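PDB 3JTX: aminotransferase from Neisseria meningitidis Z2491, which probably catalyses pyridoxal phosphate-dependent transfer of amino groups, as a member of the class I and II aminotransferases. Local coordinates for residues F105-T110 and K236-T241; P40-P45 and Q304-R309; P156-I161 and W190-D195. All coordinates share one frame; numbering follows the deposited sequence.

Interaction 1. Residues F105-T110 and K236-T241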
loop_
_atom_site.group_PDB
_atom_site.type_symbol
_atom_site.label_atom_id
_atom_site.label_comp_id
_atom_site.label_asym_id
_atom_site.label_seq_id
_atom_site.Cartn_x
_atom_site.Cartn_y
_atom_site.Cartn_z
ATOM N N PHE A 105 -0.764 9.702 1.288
ATOM C CA PHE A 105 0.255 9.786 0.241
ATOM C C PHE A 105 -0.344 9.612 -1.150
ATOM O O PHE A 105 -0.140 10.445 -2.045
ATOM C CB PHE A 105 1.366 8.748 0.461
ATOM C CG PHE A 105 2.463 8.832 -0.578
ATOM C CD1 PHE A 105 3.537 9.681 -0.395
ATOM C CD2 PHE A 105 2.391 8.093 -1.750
ATOM C CE1 PHE A 105 4.551 9.796 -1.369
ATOM C CE2 PHE A 105 3.406 8.186 -2.733
ATOM C CZ PHE A 105 4.475 9.057 -2.536
ATOM N N SER A 106 -1.088 8.522 -1.344
ATOM C CA SER A 106 -1.662 8.247 -2.654
ATOM C C SER A 106 -2.704 9.291 -3.066
ATOM O O SER A 106 -2.741 9.696 -4.233
ATOM C CB SER A 106 -2.251 6.834 -2.721
ATOM O OG SER A 106 -3.227 6.626 -1.730
ATOM N N PHE A 107 -3.528 9.761 -2.132
ATOM C CA PHE A 107 -4.501 10.774 -2.494
ATOM C C PHE A 107 -3.818 12.037 -3.030
ATOM O O PHE A 107 -4.201 12.577 -4.064
ATOM C CB PHE A 107 -5.477 11.115 -1.358
ATOM C CG PHE A 107 -6.590 11.998 -1.823
ATOM C CD1 PHE A 107 -7.573 11.494 -2.671
ATOM C CD2 PHE A 107 -6.615 13.347 -1.503
ATOM C CE1 PHE A 107 -8.569 12.306 -3.184
ATOM C CE2 PHE A 107 -7.626 14.174 -2.010
ATOM C CZ PHE A 107 -8.592 13.662 -2.841
ATOM N N VAL A 108 -2.771 12.471 -2.348
ATOM C CA VAL A 108 -1.986 13.624 -2.791
ATOM C C VAL A 108 -1.423 13.411 -4.205
ATOM O O VAL A 108 -1.522 14.312 -5.067
ATOM C CB VAL A 108 -0.870 13.949 -1.780
ATOM C CG1 VAL A 108 0.130 14.975 -2.355
ATOM C CG2 VAL A 108 -1.498 14.449 -0.489
ATOM N N GLN A 109 -0.883 12.221 -4.477
ATOM C CA GLN A 109 -0.340 11.969 -5.825
ATOM C C GLN A 109 -1.409 12.198 -6.908
ATOM O O GLN A 109 -1.104 12.797 -7.949
ATOM C CB GLN A 109 0.254 10.559 -5.984
ATOM C CG GLN A 109 1.317 10.166 -4.981
ATOM C CD GLN A 109 2.328 11.260 -4.692
ATOM O OE1 GLN A 109 3.145 11.615 -5.554
ATOM N NE2 GLN A 109 2.285 11.809 -3.472
ATOM N N THR A 110 -2.642 11.757 -6.659
ATOM C CA THR A 110 -3.736 11.930 -7.622
ATOM C C THR A 110 -4.169 13.396 -7.800
ATOM O O THR A 110 -4.672 13.787 -8.861
ATOM C CB THR A 110 -4.996 11.130 -7.229
ATOM O OG1 THR A 110 -5.680 11.791 -6.152
ATOM C CG2 THR A 110 -4.651 9.690 -6.811
ATOM N N LYS A 236 -15.672 18.186 -1.874
ATOM C CA LYS A 236 -14.244 18.468 -1.733
ATOM C C LYS A 236 -13.716 18.333 -0.285
ATOM O O LYS A 236 -12.731 18.984 0.079
ATOM C CB LYS A 236 -13.912 19.841 -2.314
ATOM C CG LYS A 236 -14.116 19.945 -3.840
ATOM C CD LYS A 236 -13.574 21.259 -4.389
ATOM C CE LYS A 236 -13.660 21.275 -5.917
ATOM N NZ LYS A 236 -13.306 22.609 -6.479
ATOM N N LEU A 237 -14.389 17.512 0.525
ATOM C CA LEU A 237 -13.973 17.194 1.902
ATOM C C LEU A 237 -13.705 15.712 2.027
ATOM O O LEU A 237 -14.517 14.906 1.596
ATOM C CB LEU A 237 -15.072 17.525 2.916
ATOM C CG LEU A 237 -15.622 18.937 3.008
ATOM C CD1 LEU A 237 -16.617 19.009 4.183
ATOM C CD2 LEU A 237 -14.480 19.946 3.189
ATOM N N LEU A 238 -12.573 15.359 2.626
ATOM C CA LEU A 238 -12.257 13.980 2.942
ATOM C C LEU A 238 -11.629 13.931 4.329
ATOM O O LEU A 238 -10.702 14.680 4.612
ATOM C CB LEU A 238 -11.277 13.402 1.937
ATOM C CG LEU A 238 -11.778 13.131 0.512
ATOM C CD1 LEU A 238 -10.568 12.748 -0.346
ATOM C CD2 LEU A 238 -12.876 12.034 0.471
HETATM N N MSE A 239 -12.149 13.058 5.189
HETATM C CA MSE A 239 -11.500 12.762 6.451
HETATM C C MSE A 239 -10.685 11.478 6.309
HETATM O O MSE A 239 -11.097 10.540 5.630
HETATM C CB MSE A 239 -12.543 12.600 7.558
HETATM C CG MSE A 239 -13.338 11.334 7.437
HETATM SE SE MSE A 239 -14.490 10.902 8.939
HETATM C CE MSE A 239 -13.353 10.468 10.281
ATOM N N PHE A 240 -9.525 11.448 6.956
ATOM C CA PHE A 240 -8.649 10.292 6.972
ATOM C C PHE A 240 -8.522 9.863 8.422
ATOM O O PHE A 240 -8.196 10.685 9.303
ATOM C CB PHE A 240 -7.264 10.674 6.424
ATOM C CG PHE A 240 -7.259 10.976 4.985
ATOM C CD1 PHE A 240 -7.711 12.205 4.508
ATOM C CD2 PHE A 240 -6.803 10.029 4.072
ATOM C CE1 PHE A 240 -7.715 12.483 3.184
ATOM C CE2 PHE A 240 -6.802 10.309 2.714
ATOM C CZ PHE A 240 -7.261 11.541 2.264
ATOM N N THR A 241 -8.827 8.601 8.707
ATOM C CA THR A 241 -8.608 8.102 10.041
ATOM C C THR A 241 -8.094 6.677 10.072
ATOM O O THR A 241 -7.916 6.052 9.026
ATOM C CB THR A 241 -9.822 8.312 10.949
ATOM O OG1 THR A 241 -9.396 8.148 12.307
ATOM C CG2 THR A 241 -10.984 7.342 10.616
#

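Interaction 2. Residues P40-P45 and Q304-R309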
loop_
_atom_site.group_PDB
_atom_site.type_symbol
_atom_site.label_atom_id
_atom_site.label_comp_id
_atom_site.label_asym_id
_atom_site.label_seq_id
_atom_site.Cartn_x
_atom_site.Cartn_y
_atom_site.Cartn_z
ATOM N N PRO A 40 1.960 4.699 19.936
ATOM C CA PRO A 40 1.427 4.161 21.182
ATOM C C PRO A 40 2.225 2.968 21.688
ATOM O O PRO A 40 2.975 2.351 20.921
ATOM C CB PRO A 40 0.002 3.737 20.808
ATOM C CG PRO A 40 0.064 3.454 19.339
ATOM C CD PRO A 40 1.082 4.407 18.786
ATOM N N LYS A 41 2.057 2.670 22.976
ATOM C CA LYS A 41 2.720 1.547 23.634
ATOM C C LYS A 41 1.753 0.691 24.458
ATOM O O LYS A 41 2.190 -0.155 25.233
ATOM C CB LYS A 41 3.857 2.056 24.533
ATOM C CG LYS A 41 5.035 2.647 23.769
ATOM C CD LYS A 41 6.347 2.545 24.559
ATOM N N HIS A 42 0.443 0.902 24.310
ATOM C CA HIS A 42 -0.534 0.083 25.005
ATOM C C HIS A 42 -0.797 -1.170 24.168
ATOM O O HIS A 42 -0.680 -1.134 22.945
ATOM C CB HIS A 42 -1.847 0.838 25.235
ATOM C CG HIS A 42 -1.693 2.089 26.046
ATOM N ND1 HIS A 42 -2.607 3.119 26.005
ATOM C CD2 HIS A 42 -0.725 2.480 26.911
ATOM C CE1 HIS A 42 -2.211 4.089 26.814
ATOM N NE2 HIS A 42 -1.073 3.726 27.377
ATOM N N PRO A 43 -1.166 -2.277 24.828
ATOM C CA PRO A 43 -1.322 -3.549 24.116
ATOM C C PRO A 43 -2.597 -3.653 23.261
ATOM O O PRO A 43 -3.606 -2.983 23.520
ATOM C CB PRO A 43 -1.356 -4.592 25.242
ATOM C CG PRO A 43 -1.811 -3.854 26.463
ATOM C CD PRO A 43 -1.433 -2.400 26.276
ATOM N N THR A 44 -2.521 -4.512 22.248
ATOM C CA THR A 44 -3.644 -4.813 21.365
ATOM C C THR A 44 -4.741 -5.552 22.119
ATOM O O THR A 44 -4.455 -6.494 22.845
ATOM C CB THR A 44 -3.156 -5.664 20.179
ATOM O OG1 THR A 44 -2.165 -4.917 19.451
ATOM C CG2 THR A 44 -4.311 -6.037 19.248
ATOM N N PRO A 45 -6.003 -5.132 21.951
ATOM C CA PRO A 45 -7.126 -5.806 22.609
ATOM C C PRO A 45 -7.514 -7.134 21.980
ATOM O O PRO A 45 -7.440 -7.296 20.770
ATOM C CB PRO A 45 -8.279 -4.817 22.433
ATOM C CG PRO A 45 -7.935 -4.036 21.246
ATOM C CD PRO A 45 -6.448 -3.970 21.167
ATOM N N GLN A 304 -6.030 9.520 30.172
ATOM C CA GLN A 304 -6.625 10.436 31.146
ATOM C C GLN A 304 -5.877 10.413 32.488
ATOM O O GLN A 304 -5.554 11.468 33.046
ATOM C CB GLN A 304 -8.104 10.076 31.355
ATOM C CG GLN A 304 -8.817 10.793 32.496
ATOM C CD GLN A 304 -9.479 12.109 32.099
ATOM O OE1 GLN A 304 -10.111 12.218 31.045
ATOM N NE2 GLN A 304 -9.363 13.106 32.972
ATOM N N GLU A 305 -5.603 9.214 32.996
ATOM C CA GLU A 305 -4.922 9.060 34.284
ATOM C C GLU A 305 -3.542 9.705 34.206
ATOM O O GLU A 305 -3.148 10.464 35.080
ATOM C CB GLU A 305 -4.812 7.573 34.634
ATOM C CG GLU A 305 -4.144 7.279 35.962
ATOM C CD GLU A 305 -3.946 5.782 36.230
ATOM O OE1 GLU A 305 -4.090 4.957 35.288
ATOM O OE2 GLU A 305 -3.620 5.445 37.391
ATOM N N LYS A 306 -2.814 9.436 33.125
ATOM C CA LYS A 306 -1.486 10.013 32.966
ATOM C C LYS A 306 -1.513 11.550 32.994
ATOM O O LYS A 306 -0.736 12.174 33.716
ATOM C CB LYS A 306 -0.841 9.547 31.652
ATOM C CG LYS A 306 -0.585 8.045 31.576
ATOM C CD LYS A 306 0.052 7.657 30.251
ATOM C CE LYS A 306 -0.357 6.261 29.786
ATOM N NZ LYS A 306 0.362 5.900 28.524
ATOM N N PHE A 307 -2.394 12.149 32.190
ATOM C CA PHE A 307 -2.476 13.608 32.082
ATOM C C PHE A 307 -2.947 14.243 33.392
ATOM O O PHE A 307 -2.446 15.293 33.781
ATOM C CB PHE A 307 -3.409 14.031 30.947
ATOM C CG PHE A 307 -2.745 14.078 29.601
ATOM C CD1 PHE A 307 -2.121 15.233 29.164
ATOM C CD2 PHE A 307 -2.746 12.973 28.781
ATOM C CE1 PHE A 307 -1.511 15.286 27.926
ATOM C CE2 PHE A 307 -2.145 13.010 27.537
ATOM C CZ PHE A 307 -1.521 14.178 27.107
ATOM N N GLU A 308 -3.919 13.601 34.049
ATOM C CA GLU A 308 -4.449 14.070 35.315
ATOM C C GLU A 308 -3.360 14.268 36.360
ATOM O O GLU A 308 -3.444 15.182 37.163
ATOM C CB GLU A 308 -5.471 13.076 35.875
ATOM C CG GLU A 308 -6.862 13.333 35.416
ATOM C CD GLU A 308 -7.843 12.264 35.875
ATOM O OE1 GLU A 308 -7.422 11.287 36.552
ATOM O OE2 GLU A 308 -9.037 12.409 35.535
ATOM N N ARG A 309 -2.348 13.400 36.339
ATOM C CA ARG A 309 -1.262 13.446 37.308
ATOM C C ARG A 309 -0.080 14.294 36.828
ATOM O O ARG A 309 0.510 15.035 37.617
ATOM C CB ARG A 309 -0.820 12.026 37.640
ATOM C CG ARG A 309 -1.960 11.193 38.231
ATOM C CD ARG A 309 -1.531 9.794 38.640
ATOM N NE ARG A 309 -0.502 9.815 39.682
ATOM C CZ ARG A 309 0.233 8.764 40.058
ATOM N NH1 ARG A 309 0.051 7.565 39.505
ATOM N NH2 ARG A 309 1.156 8.918 41.002
#

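Interaction 3. Residues P156-I161 and W190-D195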
loop_
_atom_site.group_PDB
_atom_site.type_symbol
_atom_site.label_atom_id
_atom_site.label_comp_id
_atom_site.label_asym_id
_atom_site.label_seq_id
_atom_site.Cartn_x
_atom_site.Cartn_y
_atom_site.Cartn_z
ATOM N N PRO A 156 -4.111 27.091 12.698
ATOM C CA PRO A 156 -3.334 27.579 11.547
ATOM C C PRO A 156 -3.614 29.037 11.188
ATOM O O PRO A 156 -4.765 29.450 11.196
ATOM C CB PRO A 156 -3.790 26.676 10.392
ATOM C CG PRO A 156 -4.519 25.535 11.022
ATOM C CD PRO A 156 -5.071 26.043 12.305
ATOM N N ASP A 157 -2.560 29.789 10.869
ATOM C CA ASP A 157 -2.671 31.183 10.442
ATOM C C ASP A 157 -2.705 31.263 8.919
ATOM O O ASP A 157 -1.673 31.390 8.252
ATOM C CB ASP A 157 -1.508 32.011 10.995
ATOM C CG ASP A 157 -1.673 33.502 10.746
ATOM O OD1 ASP A 157 -2.609 33.909 10.033
ATOM O OD2 ASP A 157 -0.860 34.276 11.279
ATOM N N TRP A 158 -3.911 31.208 8.373
ATOM C CA TRP A 158 -4.092 31.125 6.923
ATOM C C TRP A 158 -3.711 32.405 6.177
ATOM O O TRP A 158 -3.398 32.343 4.994
ATOM C CB TRP A 158 -5.532 30.771 6.578
ATOM C CG TRP A 158 -6.060 29.525 7.231
ATOM C CD1 TRP A 158 -7.020 29.459 8.185
ATOM C CD2 TRP A 158 -5.670 28.168 6.960
ATOM N NE1 TRP A 158 -7.249 28.151 8.543
ATOM C CE2 TRP A 158 -6.443 27.339 7.794
ATOM C CE3 TRP A 158 -4.750 27.577 6.091
ATOM C CZ2 TRP A 158 -6.319 25.946 7.794
ATOM C CZ3 TRP A 158 -4.637 26.190 6.084
ATOM C CH2 TRP A 158 -5.414 25.394 6.934
ATOM N N ARG A 159 -3.701 33.553 6.860
ATOM C CA ARG A 159 -3.508 34.827 6.170
ATOM C C ARG A 159 -2.047 35.053 5.780
ATOM O O ARG A 159 -1.761 35.919 4.963
ATOM C CB ARG A 159 -4.060 36.002 6.992
ATOM C CG ARG A 159 -3.142 36.503 8.096
ATOM C CD ARG A 159 -3.838 37.534 8.986
ATOM N NE ARG A 159 -3.046 37.804 10.188
ATOM C CZ ARG A 159 -3.024 37.044 11.286
ATOM N NH1 ARG A 159 -3.763 35.946 11.372
ATOM N NH2 ARG A 159 -2.258 37.395 12.314
ATOM N N SER A 160 -1.135 34.266 6.347
ATOM C CA SER A 160 0.262 34.259 5.913
ATOM C C SER A 160 0.454 33.627 4.527
ATOM O O SER A 160 1.535 33.737 3.947
ATOM C CB SER A 160 1.118 33.497 6.922
ATOM O OG SER A 160 0.640 32.170 7.100
ATOM N N ILE A 161 -0.569 32.957 4.000
ATOM C CA ILE A 161 -0.505 32.425 2.645
ATOM C C ILE A 161 -1.017 33.523 1.706
ATOM O O ILE A 161 -2.100 34.052 1.913
ATOM C CB ILE A 161 -1.354 31.136 2.483
ATOM C CG1 ILE A 161 -1.002 30.083 3.549
ATOM C CG2 ILE A 161 -1.201 30.572 1.072
ATOM C CD1 ILE A 161 0.373 29.523 3.444
ATOM N N TRP A 190 -12.928 25.917 11.425
ATOM C CA TRP A 190 -13.526 25.215 10.281
ATOM C C TRP A 190 -14.264 26.173 9.336
ATOM O O TRP A 190 -14.125 26.079 8.113
ATOM C CB TRP A 190 -14.446 24.066 10.738
ATOM C CG TRP A 190 -13.682 22.837 11.010
ATOM C CD1 TRP A 190 -13.505 22.220 12.213
ATOM C CD2 TRP A 190 -12.918 22.095 10.061
ATOM N NE1 TRP A 190 -12.716 21.106 12.062
ATOM C CE2 TRP A 190 -12.335 21.013 10.749
ATOM C CE3 TRP A 190 -12.677 22.234 8.690
ATOM C CZ2 TRP A 190 -11.528 20.080 10.112
ATOM C CZ3 TRP A 190 -11.891 21.291 8.057
ATOM C CH2 TRP A 190 -11.314 20.242 8.770
ATOM N N LYS A 191 -15.051 27.084 9.886
ATOM C CA LYS A 191 -15.714 28.078 9.058
ATOM C C LYS A 191 -14.713 28.863 8.206
ATOM O O LYS A 191 -14.956 29.113 7.031
ATOM C CB LYS A 191 -16.557 29.044 9.899
ATOM C CG LYS A 191 -17.142 30.170 9.034
ATOM C CD LYS A 191 -18.114 31.060 9.749
ATOM C CE LYS A 191 -18.518 32.246 8.846
ATOM N NZ LYS A 191 -19.275 31.759 7.638
ATOM N N GLU A 192 -13.600 29.266 8.801
ATOM C CA GLU A 192 -12.585 30.006 8.059
ATOM C C GLU A 192 -12.039 29.225 6.860
ATOM O O GLU A 192 -11.958 29.770 5.750
ATOM C CB GLU A 192 -11.440 30.422 8.978
ATOM C CG GLU A 192 -10.484 31.408 8.332
ATOM C CD GLU A 192 -9.462 32.005 9.295
ATOM O OE1 GLU A 192 -9.295 31.496 10.428
ATOM O OE2 GLU A 192 -8.801 32.984 8.884
ATOM N N VAL A 193 -11.671 27.962 7.076
ATOM C CA VAL A 193 -11.102 27.187 5.985
ATOM C C VAL A 193 -12.173 26.852 4.938
ATOM O O VAL A 193 -11.875 26.833 3.741
ATOM C CB VAL A 193 -10.307 25.945 6.472
ATOM C CG1 VAL A 193 -11.221 24.854 7.028
ATOM C CG2 VAL A 193 -9.417 25.417 5.328
ATOM N N PHE A 194 -13.417 26.649 5.374
ATOM C CA PHE A 194 -14.513 26.424 4.445
ATOM C C PHE A 194 -14.737 27.656 3.551
ATOM O O PHE A 194 -14.967 27.520 2.347
ATOM C CB PHE A 194 -15.814 26.059 5.181
ATOM C CG PHE A 194 -15.829 24.665 5.794
ATOM C CD1 PHE A 194 -15.152 23.594 5.212
ATOM C CD2 PHE A 194 -16.584 24.416 6.934
ATOM C CE1 PHE A 194 -15.199 22.340 5.773
ATOM C CE2 PHE A 194 -16.625 23.158 7.499
ATOM C CZ PHE A 194 -15.947 22.127 6.929
ATOM N N ASP A 195 -14.687 28.847 4.136
ATOM C CA ASP A 195 -14.844 30.066 3.359
ATOM C C ASP A 195 -13.692 30.206 2.344
ATOM O O ASP A 195 -13.924 30.586 1.193
ATOM C CB ASP A 195 -14.950 31.290 4.271
ATOM C CG ASP A 195 -16.293 31.349 5.053
ATOM O OD1 ASP A 195 -17.289 30.738 4.631
ATOM O OD2 ASP A 195 -16.359 32.014 6.095
HETATM O O HOH W 1 -6.245 32.707 9.839
#

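Interaction 1. Residues F105-T110 and K236-T241
On the helix that sends Phe107 against Leu238 and Phe240, the carbonyl oxygen Phe105 O is gripped by two donors of one residue: Gln109 N at 3.1 Å, the ordinary helical bond, and the side-chain Gln109 NE2, also at 3.1 Å. The amide donor arrives tilted 33° from the carbonyl plane, and its fold-back brings NE2 over the centre of the Phe105 ring. The contact belongs to the large domain of a fold type I pyridoxal phosphate enzyme, where helix 100-111 packs on the mixed seven-stranded sheet; strand 237-242 runs toward Lys245, the lysine that carries the cofactor.

Between the segments there is no hydrogen bond, and the joint is made by three buried apolar side chains. Phe107 starts toward the strand from its CB, and with CG anti to the backbone N (chi1 -171°) its ring is presented to Leu238. Leu238 CD1 sits over one face of that ring, 3.6 Å from the centroid and 23° off the normal, the geometry of a CH-pi contact. It lies off centre, toward the rim, with CZ its nearest ring atom. Phe240 approaches differently: its side chain crosses that of Phe107 at about a right angle, and Phe107 CB lies near the plane of the Phe240 ring. Phe267 of helix 261-274 adds an edge-to-face partner to Phe107, while Phe105 meets Tyr270 of the second subunit in the same way. The closest approach to Phe240 is between Phe107 CB and Phe240 CZ, at 4.1 Å.

Interaction 2. Residues P40-P45 and Q304-R309
His42 meets Lys306 through one hydrogen bond, which joins the middle of loop 40-45 to helix 294-314 beside the dimer interface of this fold type I aminotransferase. Pro40 comes first, packed on Tyr303 of the same chain and on Tyr62 of the second subunit. Two residues on, His42 directs its imidazole at the helix. Lys306 NZ donates to His42 NE2 at 2.8 Å, meeting the ring at its edge but tilted 16° out of its plane, whereas Lys306 CE lies in that plane. The two side chains approach from opposite directions, and beyond CG the lysine is nearly extended, apart from a bend at chi3 (-148°). With NE2 accepting and ND1 hydrogen-bonded to Asn299 OD1, both ring nitrogens are engaged, which fixes the ring's rotation and is consistent with a neutral imidazole protonated on ND1. Lys306 NZ also bonds to Leu377 O and Ala379 O, so the buried amine has three sound acceptors, with Val378 O as a further weak one.

Beyond His42, Pro43 rests on Glu60 of the second subunit. Thr44 OG1 then hydrogen-bonds to Asn248 O, three residues after the cofactor lysine Lys245, and Pro45 takes the N-cap position of helix 46-54. The loop thus lies between the dimer partner and helix 294-314, which also packs on helix 381-394 through Lys306 on Cys384; the carbonyls that Lys306 NZ reaches lie just after strand 372-376.

Interaction 3. Residues P156-I161 and W190-D195
Trp158 and Val193 form the buried, apolar half of this contact, and Trp158 and Glu192 the exposed, polar half, linked by water. Helix 187-200 is the helical arm of a beta-alpha-beta crossover joining the adjacent parallel strands 169-175 and 203-207 of the large-domain sheet; a short 3-10 turn, 158-160, brings the loop after strand 143-148 against it.

On the buried side the indole is covered on both faces. Pro156 CB lies 3.7 Å above one face of the Trp158 ring, toward the rim. Val193 CG2 stands over the opposite face, 4.0 Å from Trp158 CZ2, but Val193 is modelled in two conformers, so this contact holds for one of them and is less certain. Trp158 is buried, with Trp166 of helix 163-167 also touching it, whereas the next residue, Arg159, is exposed.

The solvent side is polar. Here the turn is tied by its own bonds: Ser160 OG donates to Asp157 O at 2.7 Å, nearly along the C=O axis, and Arg159 NH1 makes a salt bridge of 2.7 Å with Asp157 OD1. Glu192 is exposed; with CG anti to the backbone N (chi1 -169°) and the chain extended beyond it, its carboxylate reaches the pyrrole edge of the indole. Glu192 CD is 3.7 Å from Trp158 CD1, and the carboxylate plane stands 79° from the ring, with OE1 in the indole plane. This is an edge approach without a direct hydrogen bond. A water supplies the polar link: it accepts from the backbone amide Trp158 N at 3.1 Å and donates to Glu192 OE2 at 2.7 Å.

Interactions 1 and 3 both involve helices packed on the large-domain sheet and touch directly, Leu237 CD2 lying 3.6 Å from Phe194 CE1; both also reach strand 203-207, through Phe107 on Ile203 and Phe194 on Ile204. Interaction 2 lies on the opposite side of the chain's centre from either, about 13 Å from interaction 1 between nearest atoms. The chemistry follows place. Interaction 1 is wholly buried and apolar. Interaction 2 is also buried, yet rests on one polar bond between loop and helix. Interaction 3 is mixed, a buried indole beside an exposed glutamate, the latter tied through water to the backbone N of Trp158. The second subunit reaches interactions 1 and 2, but not 3.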